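Local coordinates for Peptide/nickel transport system substrate-binding protein (Listeria monocytogenes serotype 1/2a, PDB 5KZT) that binds peptides as the extracellular substrate-binding component, OppA, and probably hands them to a membrane transporter for uptake, at residues L321-E324 with G325-F328; K472-D475 with E476-A480; A480-I483 with L484-D488. One frame throughout, in Å; residues are numbered along the deposited sequence.

Interaction 1: residues L321-E324 with G325-F328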
loop_
_atom_site.group_PDB
_atom_site.type_symbol
_atom_site.label_atom_id
_atom_site.label_comp_id
_atom_site.label_asym_id
_atom_site.label_seq_id
_atom_site.Cartn_x
_atom_site.Cartn_y
_atom_site.Cartn_z
ATOM N N LEU A 321 -7.371 11.859 6.170
ATOM C CA LEU A 321 -6.891 10.798 5.302
ATOM C C LEU A 321 -5.379 10.857 5.147
ATOM O O LEU A 321 -4.689 9.826 5.221
ATOM C CB LEU A 321 -7.550 10.907 3.927
ATOM C CG LEU A 321 -7.014 9.964 2.874
ATOM C CD1 LEU A 321 -7.121 8.518 3.333
ATOM C CD2 LEU A 321 -7.737 10.208 1.555
ATOM N N VAL A 322 -4.866 12.063 4.910
ATOM C CA VAL A 322 -3.434 12.288 4.770
ATOM C C VAL A 322 -2.823 12.249 6.175
ATOM O O VAL A 322 -3.337 12.884 7.078
ATOM C CB VAL A 322 -3.128 13.619 4.055
ATOM C CG1 VAL A 322 -1.629 13.922 4.071
ATOM C CG2 VAL A 322 -3.680 13.596 2.628
ATOM N N PRO A 323 -1.770 11.440 6.377
ATOM C CA PRO A 323 -1.188 11.312 7.704
ATOM C C PRO A 323 -0.386 12.550 8.121
ATOM O O PRO A 323 0.168 13.237 7.268
ATOM C CB PRO A 323 -0.300 10.073 7.584
ATOM C CG PRO A 323 0.031 10.004 6.144
ATOM C CD PRO A 323 -1.194 10.466 5.437
ATOM N N GLU A 324 -0.362 12.825 9.425
ATOM C CA GLU A 324 0.440 13.930 9.967
ATOM C C GLU A 324 1.906 13.604 9.790
ATOM O O GLU A 324 2.290 12.452 9.867
ATOM C CB GLU A 324 0.200 14.124 11.447
ATOM C CG GLU A 324 -1.203 14.522 11.832
ATOM C CD GLU A 324 -1.273 14.825 13.303
ATOM O OE1 GLU A 324 -1.152 16.020 13.673
ATOM O OE2 GLU A 324 -1.387 13.858 14.088
ATOM N N GLY A 325 2.715 14.628 9.564
ATOM C CA GLY A 325 4.166 14.497 9.526
ATOM C C GLY A 325 4.733 13.973 8.216
ATOM O O GLY A 325 5.902 13.626 8.167
ATOM N N PHE A 326 3.921 13.938 7.157
ATOM C CA PHE A 326 4.301 13.287 5.911
ATOM C C PHE A 326 4.560 14.227 4.724
ATOM O O PHE A 326 5.530 14.053 3.982
ATOM C CB PHE A 326 3.226 12.252 5.523
ATOM C CG PHE A 326 3.570 11.482 4.274
ATOM C CD1 PHE A 326 4.709 10.698 4.237
ATOM C CD2 PHE A 326 2.778 11.570 3.128
ATOM C CE1 PHE A 326 5.054 9.993 3.077
ATOM C CE2 PHE A 326 3.118 10.878 1.973
ATOM C CZ PHE A 326 4.244 10.089 1.951
ATOM N N THR A 327 3.684 15.198 4.527
ATOM C CA THR A 327 3.739 16.074 3.357
ATOM C C THR A 327 3.455 17.539 3.765
ATOM O O THR A 327 2.635 17.791 4.635
ATOM C CB THR A 327 2.746 15.562 2.294
ATOM O OG1 THR A 327 2.851 16.356 1.123
ATOM C CG2 THR A 327 1.333 15.609 2.785
ATOM N N PHE A 328 4.162 18.484 3.139
ATOM C CA PHE A 328 4.230 19.860 3.614
ATOM C C PHE A 328 4.116 20.841 2.463
ATOM O O PHE A 328 4.493 20.549 1.332
ATOM C CB PHE A 328 5.543 20.118 4.359
ATOM C CG PHE A 328 5.757 19.209 5.542
ATOM C CD1 PHE A 328 6.341 17.958 5.371
ATOM C CD2 PHE A 328 5.380 19.607 6.821
ATOM C CE1 PHE A 328 6.520 17.106 6.453
ATOM C CE2 PHE A 328 5.581 18.767 7.910
ATOM C CZ PHE A 328 6.134 17.510 7.724
HETATM O O HOH W 1 1.482 15.378 6.236
#
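V322 and T327 meet through single methyl groups, CG1 of V322 lying 3.6 Å from CG2 of T327. The two side chains cross at about a right angle. With OG1 of T327 opposite its backbone N (chi1 -176°), CG2 is left between N and C and faces V322. Next to this pair, P323 and F326 lie side by side and point the same way. The proline CG is 4.0 Å from CB of F326. The phenyl ring packs on P427, Q430 and F435.

A water bridges the inside of the bend. It bonds O of P323 at 2.7 Å, probably as donor, and accepts from N of T327 at 2.8 Å. No direct hydrogen bond joins the two halves, so this water ties one arm to the other.

Other parts of the chain hold the arms. N of V322 probably bonds E481 OE1, N of E324 bonds Q496 OE1, and N of G325 bonds D335 OD2. T327 also pairs with Y336 through the backbone.

G325 has a positive phi of 81°, as expected at the third position of a type II beta turn, which here runs from P323 to F326.

Interaction 2: residues K472-D475 with E476-A480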
loop_
_atom_site.group_PDB
_atom_site.type_symbol
_atom_site.label_atom_id
_atom_site.label_comp_id
_atom_site.label_asym_id
_atom_site.label_seq_id
_atom_site.Cartn_x
_atom_site.Cartn_y
_atom_site.Cartn_z
ATOM N N LYS A 472 -0.864 26.548 -6.379
ATOM C CA LYS A 472 -2.296 26.344 -6.667
ATOM C C LYS A 472 -2.714 24.875 -6.570
ATOM O O LYS A 472 -3.773 24.580 -6.032
ATOM C CB LYS A 472 -2.700 26.915 -8.037
ATOM C CG LYS A 472 -2.806 28.432 -8.047
ATOM C CD LYS A 472 -3.803 28.930 -9.084
ATOM C CE LYS A 472 -3.879 30.451 -9.122
ATOM N NZ LYS A 472 -2.589 31.070 -9.559
ATOM N N ARG A 473 -1.883 23.964 -7.084
ATOM C CA ARG A 473 -2.152 22.521 -6.980
ATOM C C ARG A 473 -2.240 22.119 -5.517
ATOM O O ARG A 473 -3.195 21.463 -5.104
ATOM C CB ARG A 473 -1.065 21.708 -7.688
ATOM C CG ARG A 473 -1.197 20.199 -7.532
ATOM C CD ARG A 473 -0.324 19.429 -8.509
ATOM N NE ARG A 473 -0.297 18.000 -8.183
ATOM C CZ ARG A 473 0.483 17.426 -7.252
ATOM N NH1 ARG A 473 1.347 18.144 -6.526
ATOM N NH2 ARG A 473 0.398 16.113 -7.044
ATOM N N TRP A 474 -1.241 22.532 -4.739
ATOM C CA TRP A 474 -1.217 22.212 -3.308
ATOM C C TRP A 474 -2.480 22.725 -2.609
ATOM O O TRP A 474 -3.173 21.953 -1.938
ATOM C CB TRP A 474 0.036 22.794 -2.639
ATOM C CG TRP A 474 0.025 22.592 -1.163
ATOM C CD1 TRP A 474 -0.470 23.448 -0.214
ATOM C CD2 TRP A 474 0.500 21.449 -0.471
ATOM N NE1 TRP A 474 -0.328 22.890 1.044
ATOM C CE2 TRP A 474 0.266 21.663 0.909
ATOM C CE3 TRP A 474 1.109 20.259 -0.879
ATOM C CZ2 TRP A 474 0.653 20.737 1.889
ATOM C CZ3 TRP A 474 1.472 19.322 0.094
ATOM C CH2 TRP A 474 1.244 19.571 1.463
ATOM N N ASP A 475 -2.792 24.009 -2.791
ATOM C CA ASP A 475 -3.960 24.614 -2.121
ATOM C C ASP A 475 -5.262 23.860 -2.428
ATOM O O ASP A 475 -6.093 23.646 -1.543
ATOM C CB ASP A 475 -4.118 26.111 -2.462
ATOM C CG ASP A 475 -2.935 26.963 -1.986
ATOM O OD1 ASP A 475 -2.135 26.482 -1.162
ATOM O OD2 ASP A 475 -2.800 28.109 -2.455
ATOM N N GLU A 476 -5.412 23.443 -3.681
ATOM C CA GLU A 476 -6.581 22.687 -4.098
ATOM C C GLU A 476 -6.629 21.310 -3.454
ATOM O O GLU A 476 -7.685 20.904 -2.989
ATOM C CB GLU A 476 -6.643 22.592 -5.622
ATOM C CG GLU A 476 -6.863 23.946 -6.294
ATOM C CD GLU A 476 -8.264 24.508 -6.083
ATOM O OE1 GLU A 476 -9.211 24.004 -6.725
ATOM O OE2 GLU A 476 -8.420 25.477 -5.296
ATOM N N MET A 477 -5.486 20.627 -3.370
ATOM C CA MET A 477 -5.422 19.338 -2.664
ATOM C C MET A 477 -5.858 19.453 -1.202
ATOM O O MET A 477 -6.517 18.562 -0.687
ATOM C CB MET A 477 -4.017 18.710 -2.777
ATOM C CG MET A 477 -3.728 18.148 -4.170
ATOM S SD MET A 477 -2.258 17.120 -4.325
ATOM C CE MET A 477 -0.996 18.287 -3.823
ATOM N N VAL A 478 -5.501 20.556 -0.538
ATOM C CA VAL A 478 -5.950 20.812 0.842
ATOM C C VAL A 478 -7.479 20.858 0.862
ATOM O O VAL A 478 -8.130 20.180 1.669
ATOM C CB VAL A 478 -5.326 22.114 1.401
ATOM C CG1 VAL A 478 -5.927 22.491 2.757
ATOM C CG2 VAL A 478 -3.804 21.958 1.498
ATOM N N LYS A 479 -8.050 21.625 -0.060
ATOM C CA LYS A 479 -9.498 21.763 -0.142
ATOM C C LYS A 479 -10.212 20.438 -0.404
ATOM O O LYS A 479 -11.318 20.215 0.095
ATOM C CB LYS A 479 -9.881 22.769 -1.232
ATOM C CG LYS A 479 -9.474 24.191 -0.930
ATOM C CD LYS A 479 -9.857 25.099 -2.093
ATOM C CE LYS A 479 -9.475 26.530 -1.827
ATOM N NZ LYS A 479 -10.082 27.024 -0.558
ATOM N N ALA A 480 -9.576 19.571 -1.191
ATOM C CA ALA A 480 -10.174 18.299 -1.568
ATOM C C ALA A 480 -10.543 17.447 -0.368
ATOM O O ALA A 480 -11.559 16.762 -0.401
ATOM C CB ALA A 480 -9.240 17.519 -2.476
#
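K472 meets E476 through the backbone, N of E476 donating to O of K472 at 3.1 Å. The glutamate also lays CG against that oxygen, 3.2 Å away. R473 accepts the next helical bond from N of M477. Its side chain is extended from CG to NE, and NH2 forms a salt bridge with D431. M477 CE sits over one face of the guanidinium, nearer its margin than its centre. CE of M477 is 3.6 Å from NH1 of R473. The methionine chain bends at its last torsion (chi3 -60°), which brings the methyl group back to the arginine.

W474 accepts from N of V478 at 3.1 Å. The indole, its N-H bonded to E339, is touched by two residues of the following turn. CG2 of V478 lies 3.6 Å from NE1 of W474, and CE of M477 lies 4.1 Å from CE3 of W474. D475 accepts from N of K479, and OD1 of D475 bonds NE2 of Q471, one turn earlier.

The W474 indole packs on T327, D329, P330 and P432, while R473 and M477 touch helix 433-436, V478 touches helix 336-340, and E476 and A480 lie against I458 of helix 453-459.

Interaction 3: residues A480-I483 with L484-D488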
loop_
_atom_site.group_PDB
_atom_site.type_symbol
_atom_site.label_atom_id
_atom_site.label_comp_id
_atom_site.label_asym_id
_atom_site.label_seq_id
_atom_site.Cartn_x
_atom_site.Cartn_y
_atom_site.Cartn_z
ATOM N N ALA A 480 -9.576 19.571 -1.191
ATOM C CA ALA A 480 -10.174 18.299 -1.568
ATOM C C ALA A 480 -10.543 17.447 -0.368
ATOM O O ALA A 480 -11.559 16.762 -0.401
ATOM C CB ALA A 480 -9.240 17.519 -2.476
ATOM N N GLU A 481 -9.722 17.478 0.686
ATOM C CA GLU A 481 -9.969 16.625 1.840
ATOM C C GLU A 481 -11.261 17.012 2.565
ATOM O O GLU A 481 -11.982 16.148 3.086
ATOM C CB GLU A 481 -8.773 16.603 2.806
ATOM C CG GLU A 481 -8.874 15.450 3.807
ATOM C CD GLU A 481 -7.650 15.294 4.694
ATOM O OE1 GLU A 481 -7.140 14.171 4.797
ATOM O OE2 GLU A 481 -7.205 16.287 5.299
ATOM N N LYS A 482 -11.555 18.309 2.610
ATOM C CA LYS A 482 -12.823 18.766 3.198
ATOM C C LYS A 482 -14.050 18.217 2.473
ATOM O O LYS A 482 -15.038 17.838 3.107
ATOM C CB LYS A 482 -12.897 20.280 3.221
ATOM C CG LYS A 482 -13.994 20.780 4.144
ATOM C CD LYS A 482 -14.239 22.271 3.975
ATOM C CE LYS A 482 -15.428 22.711 4.795
ATOM N NZ LYS A 482 -16.736 22.459 4.131
ATOM N N ILE A 483 -13.967 18.173 1.152
ATOM C CA ILE A 483 -15.042 17.623 0.325
ATOM C C ILE A 483 -15.235 16.132 0.649
ATOM O O ILE A 483 -16.343 15.667 0.897
ATOM C CB ILE A 483 -14.740 17.796 -1.187
ATOM C CG1 ILE A 483 -14.653 19.279 -1.553
ATOM C CG2 ILE A 483 -15.834 17.127 -2.024
ATOM C CD1 ILE A 483 -14.163 19.540 -2.948
ATOM N N LEU A 484 -14.137 15.398 0.653
ATOM C CA LEU A 484 -14.168 13.942 0.863
ATOM C C LEU A 484 -14.738 13.568 2.238
ATOM O O LEU A 484 -15.571 12.670 2.349
ATOM C CB LEU A 484 -12.758 13.367 0.720
ATOM C CG LEU A 484 -12.594 11.856 0.748
ATOM C CD1 LEU A 484 -13.140 11.253 -0.528
ATOM C CD2 LEU A 484 -11.137 11.447 0.939
ATOM N N LEU A 485 -14.276 14.278 3.264
ATOM C CA LEU A 485 -14.541 13.908 4.642
ATOM C C LEU A 485 -15.710 14.689 5.237
ATOM O O LEU A 485 -16.772 14.125 5.432
ATOM C CB LEU A 485 -13.257 14.060 5.488
ATOM C CG LEU A 485 -12.077 13.217 4.992
ATOM C CD1 LEU A 485 -10.852 13.420 5.876
ATOM C CD2 LEU A 485 -12.424 11.729 4.887
ATOM N N THR A 486 -15.521 15.980 5.491
ATOM C CA THR A 486 -16.547 16.786 6.135
ATOM C C THR A 486 -17.842 16.848 5.318
ATOM O O THR A 486 -18.919 16.620 5.864
ATOM C CB THR A 486 -16.020 18.196 6.445
ATOM O OG1 THR A 486 -14.953 18.095 7.396
ATOM C CG2 THR A 486 -17.128 19.107 7.018
ATOM N N ASP A 487 -17.730 17.131 4.019
ATOM C CA ASP A 487 -18.909 17.331 3.171
ATOM C C ASP A 487 -19.634 16.021 2.799
ATOM O O ASP A 487 -20.853 15.958 2.871
ATOM C CB ASP A 487 -18.548 18.110 1.891
ATOM C CG ASP A 487 -17.868 19.460 2.171
ATOM O OD1 ASP A 487 -17.876 19.923 3.355
ATOM O OD2 ASP A 487 -17.308 20.051 1.206
ATOM N N ASP A 488 -18.886 14.997 2.365
ATOM C CA ASP A 488 -19.476 13.767 1.807
ATOM C C ASP A 488 -19.403 12.541 2.710
ATOM O O ASP A 488 -20.119 11.577 2.488
ATOM C CB ASP A 488 -18.819 13.424 0.462
ATOM C CG ASP A 488 -19.147 14.428 -0.635
ATOM O OD1 ASP A 488 -19.928 15.360 -0.397
ATOM O OD2 ASP A 488 -18.630 14.310 -1.763
#
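The flat groups that bear on this contact are the carboxylates of D487, E481 and D488. That of D487 turns OD1 to K482 NZ, which binds at 2.9 Å on its syn lone pair. The pair is a salt bridge. OD2 of the same group rests on the backbone of I483, 3.4 Å from its CA. The carboxylate of E481 meets the contact through a methyl group, CD1 of L485 lying 3.9 Å from both CD and OE1 of E481. The same methyl touches CG of E481 more closely, at 3.5 Å. OE2 of E481 is bonded to S340 and N320, and OE1 ties to the loop 321-324. D488 runs alongside I483, its OD2 4.0 Å from CG2 of I483. That OD2 is bonded to N452 and Y450.

K482 reaches D487 with an almost straight chain that bends only at its last torsion (chi4 -82°), swinging NZ onto the aspartate. On the way, its CG passes CB of T486.

The backbone changes pitch here. N of L484 donates to O of A480 and N of L485 to O of E481, both ordinary helical bonds. N of D487 then donates to O of K482 at 2.9 Å, five residues back, with an N-H...O angle of 164°. N of D488 follows the same spacing to O of I483, but this bond is weak (131°). The helix thus ends in a wider, pi-type turn.

This spacing implies a joint hold between K482 and D487, which are linked by both a backbone bond and a salt bridge. The lysine probably stabilises the negative charge of D487, which the nearby C-terminal helix end would disfavour. K482 is solvent-exposed, so the gain may be modest, and crystal packing may influence its pose.

Interactions 2 and 3 follow one another on helix 471-487 and share A480, their centres 12 Å apart. Interaction 1 is a separate loop lying along the same helix, about 14 Å from interaction 2 and 16 Å from interaction 3, centre to centre. It touches both. T327 OG1 packs 3.4 Å from CZ3 of W474, and the backbone of F328 rests on the same indole. Towards interaction 3, L321 CD2 meets L484 CD2 at 3.7 Å. The loop 321-328 is thus fastened at two places along one helix, at one end by packing of T327 and the F328 backbone on the W474 indole, at the other by the E481 carboxylate and the L321–L484 contact.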